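Local coordinates for cytochrome c552 (Thermochromatium tepidum, PDB 5ZE8), which probably carries electrons at low potential through its five covalently bound c-type hemes in a purple sulfur photosynthetic bacterium, at residues C48-D51 with I52-W56; R220-D223 with A224-C228; L74-Q77 with Q78-D82. All coordinates share one frame; numbering follows the deposited sequence.

Contact 1: C48-D51 with I52-W56. With HEC (heme c), chain B.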
loop_
_atom_site.group_PDB
_atom_site.type_symbol
_atom_site.label_atom_id
_atom_site.label_comp_id
_atom_site.label_asym_id
_atom_site.label_seq_id
_atom_site.Cartn_x
_atom_site.Cartn_y
_atom_site.Cartn_z
ATOM N N CYS A 48 -3.041 25.400 -9.660
ATOM C CA CYS A 48 -2.811 26.086 -8.414
ATOM C C CYS A 48 -2.184 25.239 -7.293
ATOM O O CYS A 48 -1.932 25.766 -6.227
ATOM C CB CYS A 48 -4.124 26.667 -7.952
ATOM S SG CYS A 48 -4.898 27.718 -9.197
ATOM N N HIS A 49 -2.019 23.919 -7.489
ATOM C CA HIS A 49 -1.505 23.032 -6.434
ATOM C C HIS A 49 -0.401 22.180 -7.133
ATOM O O HIS A 49 -0.403 20.950 -7.070
ATOM C CB HIS A 49 -2.639 22.083 -5.952
ATOM C CG HIS A 49 -3.734 22.801 -5.268
ATOM N ND1 HIS A 49 -3.538 23.541 -4.116
ATOM C CD2 HIS A 49 -5.017 23.010 -5.631
ATOM C CE1 HIS A 49 -4.690 24.064 -3.751
ATOM N NE2 HIS A 49 -5.619 23.753 -4.645
ATOM N N GLU A 50 0.535 22.829 -7.844
ATOM C CA GLU A 50 1.540 22.110 -8.559
ATOM C C GLU A 50 2.422 21.185 -7.676
ATOM O O GLU A 50 2.762 20.092 -8.088
ATOM C CB GLU A 50 2.442 23.122 -9.364
ATOM C CG GLU A 50 3.514 22.486 -10.246
ATOM C CD GLU A 50 3.265 22.650 -11.729
ATOM O OE1 GLU A 50 2.145 22.267 -12.211
ATOM O OE2 GLU A 50 4.214 23.182 -12.384
ATOM N N ASP A 51 2.804 21.633 -6.498
ATOM C CA ASP A 51 3.613 20.878 -5.635
ATOM C C ASP A 51 2.945 19.559 -5.200
ATOM O O ASP A 51 3.536 18.484 -5.274
ATOM C CB ASP A 51 4.102 21.705 -4.457
ATOM C CG ASP A 51 5.070 22.860 -4.890
ATOM O OD1 ASP A 51 5.765 22.708 -5.894
ATOM O OD2 ASP A 51 5.084 23.938 -4.260
ATOM N N ILE A 52 1.673 19.644 -4.859
ATOM C CA ILE A 52 0.910 18.415 -4.503
ATOM C C ILE A 52 0.707 17.563 -5.750
ATOM O O ILE A 52 0.844 16.338 -5.685
ATOM C CB ILE A 52 -0.427 18.787 -3.831
ATOM C CG1 ILE A 52 -0.133 19.074 -2.343
ATOM C CG2 ILE A 52 -1.416 17.660 -3.843
ATOM C CD1 ILE A 52 -1.237 19.773 -1.614
ATOM N N TYR A 53 0.385 18.220 -6.894
ATOM C CA TYR A 53 0.279 17.490 -8.136
ATOM C C TYR A 53 1.529 16.674 -8.472
ATOM O O TYR A 53 1.446 15.490 -8.817
ATOM C CB TYR A 53 -0.045 18.421 -9.323
ATOM C CG TYR A 53 -0.137 17.683 -10.661
ATOM C CD1 TYR A 53 -1.299 17.030 -11.050
ATOM C CD2 TYR A 53 0.987 17.583 -11.446
ATOM C CE1 TYR A 53 -1.339 16.413 -12.258
ATOM C CE2 TYR A 53 0.975 16.910 -12.631
ATOM C CZ TYR A 53 -0.195 16.314 -12.999
ATOM O OH TYR A 53 -0.147 15.677 -14.179
ATOM N N ARG A 54 2.685 17.304 -8.325
ATOM C CA ARG A 54 3.920 16.593 -8.622
ATOM C C ARG A 54 4.090 15.317 -7.758
ATOM O O ARG A 54 4.426 14.235 -8.236
ATOM C CB ARG A 54 5.171 17.461 -8.445
ATOM C CG ARG A 54 6.469 16.703 -8.638
ATOM C CD ARG A 54 7.662 17.649 -8.812
ATOM N NE ARG A 54 7.443 18.793 -8.079
ATOM C CZ ARG A 54 7.122 20.035 -8.473
ATOM N NH1 ARG A 54 7.218 20.525 -9.696
ATOM N NH2 ARG A 54 6.758 20.862 -7.500
ATOM N N GLN A 55 3.777 15.453 -6.470
ATOM C CA GLN A 55 3.876 14.314 -5.551
ATOM C C GLN A 55 2.865 13.231 -5.896
ATOM O O GLN A 55 3.243 12.031 -5.956
ATOM C CB GLN A 55 3.656 14.821 -4.146
ATOM C CG GLN A 55 4.790 15.713 -3.587
ATOM C CD GLN A 55 4.409 16.430 -2.298
ATOM O OE1 GLN A 55 3.255 16.533 -1.910
ATOM N NE2 GLN A 55 5.450 17.100 -1.719
ATOM N N TRP A 56 1.628 13.651 -6.101
ATOM C CA TRP A 56 0.541 12.753 -6.420
ATOM C C TRP A 56 0.829 11.996 -7.722
ATOM O O TRP A 56 0.585 10.797 -7.781
ATOM C CB TRP A 56 -0.807 13.507 -6.507
ATOM C CG TRP A 56 -1.899 12.618 -7.110
ATOM C CD1 TRP A 56 -2.574 11.644 -6.494
ATOM C CD2 TRP A 56 -2.305 12.619 -8.449
ATOM N NE1 TRP A 56 -3.365 11.000 -7.369
ATOM C CE2 TRP A 56 -3.227 11.580 -8.596
ATOM C CE3 TRP A 56 -1.994 13.405 -9.547
ATOM C CZ2 TRP A 56 -3.827 11.292 -9.770
ATOM C CZ3 TRP A 56 -2.577 13.059 -10.766
ATOM C CH2 TRP A 56 -3.524 12.039 -10.828
HETATM FE FE HEC B . -7.608 24.318 -4.453
HETATM C CHA HEC B . -6.926 25.133 -1.186
HETATM C CHB HEC B . -8.281 21.093 -3.534
HETATM C CHC HEC B . -8.201 23.461 -7.728
HETATM C CHD HEC B . -6.822 27.481 -5.462
HETATM N NA HEC B . -7.671 23.321 -2.715
HETATM C C1A HEC B . -7.364 23.856 -1.471
HETATM C C2A HEC B . -7.526 22.868 -0.457
HETATM C C3A HEC B . -7.878 21.703 -1.108
HETATM C C4A HEC B . -8.003 21.981 -2.509
HETATM C CMA HEC B . -8.197 20.357 -0.473
HETATM C CAA HEC B . -7.219 23.043 1.005
HETATM C CBA HEC B . -8.232 23.874 1.803
HETATM C CGA HEC B . -7.829 23.660 3.254
HETATM O O1A HEC B . -6.903 24.323 3.734
HETATM O O2A HEC B . -8.486 22.935 4.028
HETATM N NB HEC B . -8.156 22.594 -5.432
HETATM C C1B HEC B . -8.359 21.378 -4.850
HETATM C C2B HEC B . -8.660 20.446 -5.861
HETATM C C3B HEC B . -8.625 21.040 -7.074
HETATM C C4B HEC B . -8.325 22.459 -6.745
HETATM C CMB HEC B . -8.891 18.952 -5.488
HETATM C CAB HEC B . -9.061 20.495 -8.404
HETATM C CBB HEC B . -10.338 19.837 -8.493
HETATM N NC HEC B . -7.540 25.322 -6.246
HETATM C C1C HEC B . -7.839 24.756 -7.478
HETATM C C2C HEC B . -7.559 25.707 -8.505
HETATM C C3C HEC B . -7.101 26.869 -7.887
HETATM C C4C HEC B . -7.134 26.625 -6.484
HETATM C CMC HEC B . -7.614 25.355 -9.980
HETATM C CAC HEC B . -6.636 28.175 -8.482
HETATM C CBC HEC B . -7.286 28.739 -9.554
HETATM N ND HEC B . -7.007 25.903 -3.533
HETATM C C1D HEC B . -6.743 27.126 -4.130
HETATM C C2D HEC B . -6.292 28.071 -3.132
HETATM C C3D HEC B . -6.321 27.448 -1.948
HETATM C C4D HEC B . -6.785 26.055 -2.224
HETATM C CMD HEC B . -5.871 29.526 -3.365
HETATM C CAD HEC B . -5.867 27.996 -0.618
HETATM C CBD HEC B . -4.414 27.636 -0.308
HETATM C CGD HEC B . -3.341 27.612 -1.354
HETATM O O1D HEC B . -2.869 28.718 -1.768
HETATM O O2D HEC B . -2.923 26.484 -1.765
HETATM O O HOH W 1 6.426 19.042 -4.979
#
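D51 and R54, one turn apart at the start of helix 50-57, form a salt bridge in which D51 OD1 lies 2.6 Å from R54 NH2. The side chains run alongside each other; OD1 approaches the guanidinium at its edge, yet the two flat groups are turned 47° apart, and the pairing is one oxygen to one nitrogen. The long arginine can fold back this far because its chain bends at chi3 (32°). Water 1 adds a second link, accepting from R54 NH2 at 3.1 Å and donating to D51 O, the carbonyl that also receives Q55 N. Behind this pair, Y53 N bonds to H49 O at 2.8 Å, an almost straight bond (168°) that ties the N-cap residue to the helix. The imidazole of H49 leads the other way, with NE2 2.1 Å from the iron of heme c, and C48 SG is bonded to heme CAC at 1.9 Å. These two residues close a CXXCH motif, and H195 supplies the other axial nitrogen. A second heme touches H49, I52 and W56. Histidine on both axial positions is consistent with an iron that passes electrons and probably leaves no site for a small ligand.

Contact 2: R220-D223 with A224-C228; sequences RTSD and ACMGC. With HEC (heme c), chain E.
One carbonyl oxygen, S222 O, takes two backbone N-H groups from the far side of the turn. C225 N lies 2.8 Å from S222 O and well above the carbonyl plane, 54° out of it, whereas M226 N, at 3.0 Å from S222 O, sits nearly along the C=O axis. Both donors belong to the CXXCH heme-binding motif that starts at C225, so the turn probably helps hold the chain where it meets the heme. T221 O accepts A224 N in an overlapping turn one residue earlier, and T221 OG1 receives D223 N at 3.2 Å, an ST turn for which a hydroxyl on a short side chain is well suited. That hydroxyl is also bonded to R217 O. M226 curls back over the turn: CG stands beside the backbone N (chi1 -73°), which brings it to 3.3 Å from S222 O, and bends at chi2 and chi3 then fold the methyl CE back beside S222 CB. The flexible methionine thus packs against S222, C256 and another heme. Y153 OH bonds both D223 O and G227 N, joining the turn to the first residues of helix 226-229. Two thioether links secure the porphyrin: C225 SG to heme CAB at 1.9 Å and C228 SG to heme CAC at the same length. With only a methyl side chain at A224, its backbone probably approaches the porphyrin rim more easily; A224 O lies 3.4 Å from heme methyl CMC.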
loop_
_atom_site.group_PDB
_atom_site.type_symbol
_atom_site.label_atom_id
_atom_site.label_comp_id
_atom_site.label_asym_id
_atom_site.label_seq_id
_atom_site.Cartn_x
_atom_site.Cartn_y
_atom_site.Cartn_z
ATOM N N ARG A 220 -8.708 14.373 8.301
ATOM C CA ARG A 220 -7.589 14.305 9.212
ATOM C C ARG A 220 -7.428 12.991 9.927
ATOM O O ARG A 220 -6.385 12.807 10.632
ATOM C CB ARG A 220 -7.629 15.423 10.259
ATOM C CG ARG A 220 -7.618 16.831 9.750
ATOM C CD ARG A 220 -6.994 17.645 10.870
ATOM N NE ARG A 220 -7.026 19.080 10.576
ATOM C CZ ARG A 220 -6.082 19.756 9.976
ATOM N NH1 ARG A 220 -4.993 19.185 9.497
ATOM N NH2 ARG A 220 -6.290 21.022 9.727
ATOM N N THR A 221 -8.395 12.085 9.816
ATOM C CA THR A 221 -8.321 10.782 10.478
ATOM C C THR A 221 -8.251 9.639 9.449
ATOM O O THR A 221 -8.322 9.862 8.238
ATOM C CB THR A 221 -9.552 10.527 11.363
ATOM O OG1 THR A 221 -10.705 10.204 10.574
ATOM C CG2 THR A 221 -9.823 11.758 12.214
ATOM N N SER A 222 -8.124 8.408 9.943
ATOM C CA SER A 222 -8.057 7.279 9.107
ATOM C C SER A 222 -9.286 7.069 8.291
ATOM O O SER A 222 -9.237 6.244 7.331
ATOM C CB SER A 222 -7.731 5.997 9.881
ATOM O OG SER A 222 -8.817 5.593 10.750
ATOM N N ASP A 223 -10.395 7.771 8.562
ATOM C CA ASP A 223 -11.528 7.746 7.628
ATOM C C ASP A 223 -11.129 8.042 6.193
ATOM O O ASP A 223 -11.838 7.594 5.285
ATOM C CB ASP A 223 -12.613 8.762 8.068
ATOM C CG ASP A 223 -13.368 8.309 9.339
ATOM O OD1 ASP A 223 -13.057 7.269 9.967
ATOM O OD2 ASP A 223 -14.285 9.054 9.734
ATOM N N ALA A 224 -10.062 8.804 6.024
ATOM C CA ALA A 224 -9.585 9.209 4.691
ATOM C C ALA A 224 -9.056 7.999 3.936
ATOM O O ALA A 224 -8.886 8.139 2.689
ATOM C CB ALA A 224 -8.510 10.254 4.804
ATOM N N CYS A 225 -8.740 6.892 4.605
ATOM C CA CYS A 225 -8.011 5.795 3.952
ATOM C C CYS A 225 -8.767 4.473 4.037
ATOM O O CYS A 225 -8.516 3.566 3.263
ATOM C CB CYS A 225 -6.637 5.609 4.637
ATOM S SG CYS A 225 -5.769 7.183 4.938
ATOM N N MET A 226 -9.610 4.286 5.067
ATOM C CA MET A 226 -10.036 2.950 5.426
ATOM C C MET A 226 -10.911 2.259 4.420
ATOM O O MET A 226 -10.859 1.006 4.381
ATOM C CB MET A 226 -10.737 2.894 6.827
ATOM C CG MET A 226 -9.832 3.037 7.991
ATOM S SD MET A 226 -8.695 1.634 8.139
ATOM C CE MET A 226 -7.490 2.597 7.438
ATOM N N GLY A 227 -11.709 2.956 3.640
ATOM C CA GLY A 227 -12.577 2.236 2.662
ATOM C C GLY A 227 -11.779 1.363 1.688
ATOM O O GLY A 227 -12.192 0.274 1.258
ATOM N N CYS A 228 -10.631 1.890 1.313
ATOM C CA CYS A 228 -9.723 1.178 0.383
ATOM C C CYS A 228 -8.679 0.378 1.032
ATOM O O CYS A 228 -8.130 -0.535 0.357
ATOM C CB CYS A 228 -9.063 2.188 -0.567
ATOM S SG CYS A 228 -10.326 3.130 -1.472
HETATM FE FE HEC E . -3.959 4.240 -0.787
HETATM C CHA HEC E . -1.657 2.349 -2.450
HETATM C CHB HEC E . -1.610 5.041 1.575
HETATM C CHC HEC E . -6.190 6.402 0.646
HETATM C CHD HEC E . -6.481 3.051 -2.843
HETATM N NA HEC E . -2.043 3.786 -0.523
HETATM C C1A HEC E . -1.216 2.996 -1.306
HETATM C C2A HEC E . 0.119 2.921 -0.759
HETATM C C3A HEC E . 0.061 3.636 0.392
HETATM C C4A HEC E . -1.233 4.253 0.483
HETATM C CMA HEC E . 1.211 3.913 1.364
HETATM C CAA HEC E . 1.240 2.091 -1.271
HETATM C CBA HEC E . 2.057 2.881 -2.292
HETATM C CGA HEC E . 3.160 1.995 -2.880
HETATM O O1A HEC E . 2.912 0.895 -3.411
HETATM O O2A HEC E . 4.352 2.421 -2.940
HETATM N NB HEC E . -3.878 5.460 0.829
HETATM C C1B HEC E . -2.868 5.623 1.710
HETATM C C2B HEC E . -3.278 6.511 2.750
HETATM C C3B HEC E . -4.544 6.896 2.507
HETATM C C4B HEC E . -4.910 6.274 1.225
HETATM C CMB HEC E . -2.390 6.899 3.929
HETATM C CAB HEC E . -5.396 7.886 3.213
HETATM C CBB HEC E . -4.747 9.155 3.451
HETATM N NC HEC E . -5.879 4.659 -1.048
HETATM C C1C HEC E . -6.626 5.552 -0.398
HETATM C C2C HEC E . -8.033 5.618 -0.872
HETATM C C3C HEC E . -8.091 4.665 -1.827
HETATM C C4C HEC E . -6.781 4.058 -1.956
HETATM C CMC HEC E . -9.132 6.516 -0.324
HETATM C CAC HEC E . -9.287 4.192 -2.665
HETATM C CBC HEC E . -10.176 5.134 -3.204
HETATM N ND HEC E . -4.023 2.973 -2.278
HETATM C C1D HEC E . -5.139 2.577 -3.007
HETATM C C2D HEC E . -4.769 1.635 -4.050
HETATM C C3D HEC E . -3.446 1.455 -3.973
HETATM C C4D HEC E . -2.979 2.319 -2.856
HETATM C CMD HEC E . -5.765 1.030 -4.959
HETATM C CAD HEC E . -2.608 0.491 -4.854
HETATM C CBD HEC E . -2.607 0.853 -6.310
HETATM C CGD HEC E . -1.692 -0.086 -7.086
HETATM O O1D HEC E . -0.627 -0.577 -6.604
HETATM O O2D HEC E . -2.046 -0.367 -8.273
#

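Contact 3: L74-Q77 with Q78-D82; sequences LFYQ and QEVGD. With HEC (heme c), chain C.
Y76 presents a ring face to V80 at the C-terminal end of helix 70-79, where Y76 O takes an ordinary i+4 bond from V80 N and an i+5 bond from G81 N, on opposite sides of its carbonyl plane. The CB of Y76 starts away from the following residues, but CG stands trans to the backbone N (chi1 -174°) and swings the ring alongside the departing chain. At one flank CD1 and CE1 lie near G81 O, with CD1 3.3 Å from it. CD2 and CE2, on the other flank, pack against V80 CG2. V80 CB sits 3.9 Å from the centroid of the Y76 ring and only 9° off its normal, a CH-pi contact, and CZ touches V80 CG1 at 3.6 Å. A branched valine suits this place because its two methyls spread over the ring. At the tip, Y76 OH donates to water 2 at 2.7 Å, and that water, in the plane of the ring, donates to D82 O at 2.8 Å. A leucine in place of Y76 would probably leave this water without its hydroxyl donor and V80 without a flat face to rest on. G81 has backbone angles (phi 143°) at which a CB would strike the preceding carbonyl oxygen, hence glycine where the chain turns off the helix. One residue earlier along the helix, F75 and E79 lie side by side against the heme. The carboxylate oxygen E79 OE2 lies in plane at the edge of the F75 ring, 3.6 Å from CD2, where the ring hydrogens are slightly positive; a weak bond from Q78 NE2 also reaches it. F75 CD1 meets heme methyl CMA at 3.4 Å, and E79 OE1 approaches heme CBB equally closely, at 3.4 Å.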
loop_
_atom_site.group_PDB
_atom_site.type_symbol
_atom_site.label_atom_id
_atom_site.label_comp_id
_atom_site.label_asym_id
_atom_site.label_seq_id
_atom_site.Cartn_x
_atom_site.Cartn_y
_atom_site.Cartn_z
ATOM N N LEU A 74 -1.952 -7.197 -14.637
ATOM C CA LEU A 74 -1.815 -8.626 -14.981
ATOM C C LEU A 74 -2.973 -9.354 -14.234
ATOM O O LEU A 74 -3.703 -10.204 -14.791
ATOM C CB LEU A 74 -0.441 -9.146 -14.511
ATOM C CG LEU A 74 0.001 -10.553 -14.977
ATOM C CD1 LEU A 74 1.435 -10.790 -14.505
ATOM C CD2 LEU A 74 -0.868 -11.728 -14.592
ATOM N N PHE A 75 -3.146 -9.079 -12.936
ATOM C CA PHE A 75 -4.175 -9.744 -12.145
ATOM C C PHE A 75 -5.580 -9.315 -12.643
ATOM O O PHE A 75 -6.489 -10.143 -12.756
ATOM C CB PHE A 75 -4.034 -9.448 -10.675
ATOM C CG PHE A 75 -2.952 -10.202 -9.981
ATOM C CD1 PHE A 75 -1.639 -9.858 -10.085
ATOM C CD2 PHE A 75 -3.311 -11.386 -9.315
ATOM C CE1 PHE A 75 -0.676 -10.544 -9.392
ATOM C CE2 PHE A 75 -2.337 -12.073 -8.640
ATOM C CZ PHE A 75 -1.046 -11.640 -8.669
ATOM N N TYR A 76 -5.768 -8.023 -12.960
ATOM C CA TYR A 76 -7.042 -7.522 -13.484
ATOM C C TYR A 76 -7.424 -8.222 -14.802
ATOM O O TYR A 76 -8.613 -8.675 -14.940
ATOM C CB TYR A 76 -7.056 -6.016 -13.601
ATOM C CG TYR A 76 -8.380 -5.398 -14.004
ATOM C CD1 TYR A 76 -8.799 -5.326 -15.347
ATOM C CD2 TYR A 76 -9.274 -5.062 -13.070
ATOM C CE1 TYR A 76 -10.008 -4.790 -15.717
ATOM C CE2 TYR A 76 -10.483 -4.492 -13.417
ATOM C CZ TYR A 76 -10.829 -4.316 -14.727
ATOM O OH TYR A 76 -12.051 -3.804 -15.023
ATOM N N GLN A 77 -6.455 -8.392 -15.662
ATOM C CA GLN A 77 -6.722 -9.092 -16.943
ATOM C C GLN A 77 -7.132 -10.522 -16.681
ATOM O O GLN A 77 -8.107 -11.013 -17.383
ATOM C CB GLN A 77 -5.476 -9.045 -17.812
ATOM C CG GLN A 77 -5.629 -9.579 -19.262
ATOM C CD GLN A 77 -6.614 -8.832 -20.156
ATOM O OE1 GLN A 77 -6.461 -7.636 -20.436
ATOM N NE2 GLN A 77 -7.593 -9.559 -20.661
ATOM N N GLN A 78 -6.427 -11.168 -15.762
ATOM C CA GLN A 78 -6.671 -12.581 -15.458
ATOM C C GLN A 78 -7.997 -12.769 -14.731
ATOM O O GLN A 78 -8.677 -13.794 -14.943
ATOM C CB GLN A 78 -5.491 -13.257 -14.697
ATOM C CG GLN A 78 -5.715 -13.543 -13.181
ATOM C CD GLN A 78 -4.592 -14.253 -12.342
ATOM O OE1 GLN A 78 -3.668 -14.876 -12.868
ATOM N NE2 GLN A 78 -4.726 -14.167 -10.985
ATOM N N GLU A 79 -8.383 -11.841 -13.853
ATOM C CA GLU A 79 -9.530 -12.005 -13.039
ATOM C C GLU A 79 -10.860 -11.356 -13.499
ATOM O O GLU A 79 -11.957 -11.767 -13.094
ATOM C CB GLU A 79 -9.220 -11.475 -11.630
ATOM C CG GLU A 79 -8.116 -12.279 -11.002
ATOM C CD GLU A 79 -7.875 -11.963 -9.552
ATOM O OE1 GLU A 79 -8.776 -11.437 -8.925
ATOM O OE2 GLU A 79 -6.788 -12.270 -9.007
ATOM N N VAL A 80 -10.716 -10.377 -14.365
ATOM C CA VAL A 80 -11.809 -9.566 -14.850
ATOM C C VAL A 80 -11.778 -9.548 -16.368
ATOM O O VAL A 80 -12.741 -10.062 -17.017
ATOM C CB VAL A 80 -11.776 -8.090 -14.316
ATOM C CG1 VAL A 80 -12.905 -7.249 -14.928
ATOM C CG2 VAL A 80 -11.845 -8.128 -12.813
ATOM N N GLY A 81 -10.753 -8.979 -16.955
ATOM C CA GLY A 81 -10.669 -8.852 -18.413
ATOM C C GLY A 81 -10.048 -7.576 -18.859
ATOM O O GLY A 81 -9.238 -6.955 -18.149
ATOM N N ASP A 82 -10.341 -7.168 -20.090
ATOM C CA ASP A 82 -9.661 -6.023 -20.702
ATOM C C ASP A 82 -10.041 -4.707 -20.001
ATOM O O ASP A 82 -11.218 -4.371 -19.951
ATOM C CB ASP A 82 -10.104 -5.949 -22.143
ATOM C CG ASP A 82 -9.342 -4.998 -22.983
ATOM O OD1 ASP A 82 -8.828 -3.936 -22.528
ATOM O OD2 ASP A 82 -9.224 -5.335 -24.228
HETATM FE FE HEC C . -6.129 -4.322 -5.212
HETATM C CHA HEC C . -2.813 -3.657 -4.540
HETATM C CHB HEC C . -5.160 -6.476 -7.653
HETATM C CHC HEC C . -9.312 -5.245 -5.672
HETATM C CHD HEC C . -7.103 -2.187 -2.774
HETATM N NA HEC C . -4.429 -4.982 -5.953
HETATM C C1A HEC C . -3.120 -4.565 -5.550
HETATM C C2A HEC C . -2.111 -5.371 -6.185
HETATM C C3A HEC C . -2.752 -6.177 -7.029
HETATM C C4A HEC C . -4.153 -5.946 -6.870
HETATM C CMA HEC C . -2.167 -7.218 -7.930
HETATM C CAA HEC C . -0.644 -5.203 -6.072
HETATM C CBA HEC C . -0.234 -4.028 -7.003
HETATM C CGA HEC C . 1.206 -3.628 -7.030
HETATM O O1A HEC C . 1.678 -2.742 -7.837
HETATM O O2A HEC C . 2.058 -4.143 -6.235
HETATM N NB HEC C . -7.047 -5.583 -6.526
HETATM C C1B HEC C . -6.500 -6.310 -7.475
HETATM C C2B HEC C . -7.533 -6.925 -8.246
HETATM C C3B HEC C . -8.747 -6.673 -7.699
HETATM C C4B HEC C . -8.404 -5.800 -6.541
HETATM C CMB HEC C . -7.249 -7.789 -9.431
HETATM C CAB HEC C . -10.102 -7.116 -8.046
HETATM C CBB HEC C . -10.266 -8.490 -8.346
HETATM N NC HEC C . -7.858 -3.834 -4.376
HETATM C C1C HEC C . -9.143 -4.365 -4.636
HETATM C C2C HEC C . -10.137 -3.804 -3.790
HETATM C C3C HEC C . -9.510 -2.872 -2.997
HETATM C C4C HEC C . -8.102 -2.909 -3.395
HETATM C CMC HEC C . -11.590 -4.109 -3.848
HETATM C CAC HEC C . -10.085 -2.001 -1.954
HETATM C CBC HEC C . -10.816 -2.676 -0.938
HETATM N ND HEC C . -5.179 -3.132 -3.992
HETATM C C1D HEC C . -5.708 -2.287 -3.070
HETATM C C2D HEC C . -4.697 -1.589 -2.319
HETATM C C3D HEC C . -3.520 -2.037 -2.752
HETATM C C4D HEC C . -3.820 -3.011 -3.808
HETATM C CMD HEC C . -4.964 -0.627 -1.211
HETATM C CAD HEC C . -2.126 -1.589 -2.291
HETATM C CBD HEC C . -1.732 -2.584 -1.251
HETATM C CGD HEC C . -0.320 -2.371 -0.701
HETATM O O1D HEC C . 0.321 -1.377 -0.911
HETATM O O2D HEC C . 0.235 -3.314 -0.041
HETATM O O HOH W 2 -12.438 -3.277 -17.637
#

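How the contacts relate
Each contact lies against a different one of the five hemes, though some also border a second, and none touches another contact. Contact 1 and contact 2 have centres 21 Å apart and nearest atoms about 12 Å apart, but a further heme bridges them, touched by H49, I52 and W56 on one side and by R220 and A224 on the other. Contact 3 lies 27 Å from contact 2 between centres, yet their hemes are neighbours, and G227 and C228 also border the heme that F75 and E79 pack on. Contacts 1 and 3, whose centres are 31 Å apart, both lie in the part of the chain related to cytochrome c554. This chain of adjoining pockets is consistent with electrons passing from heme to heme.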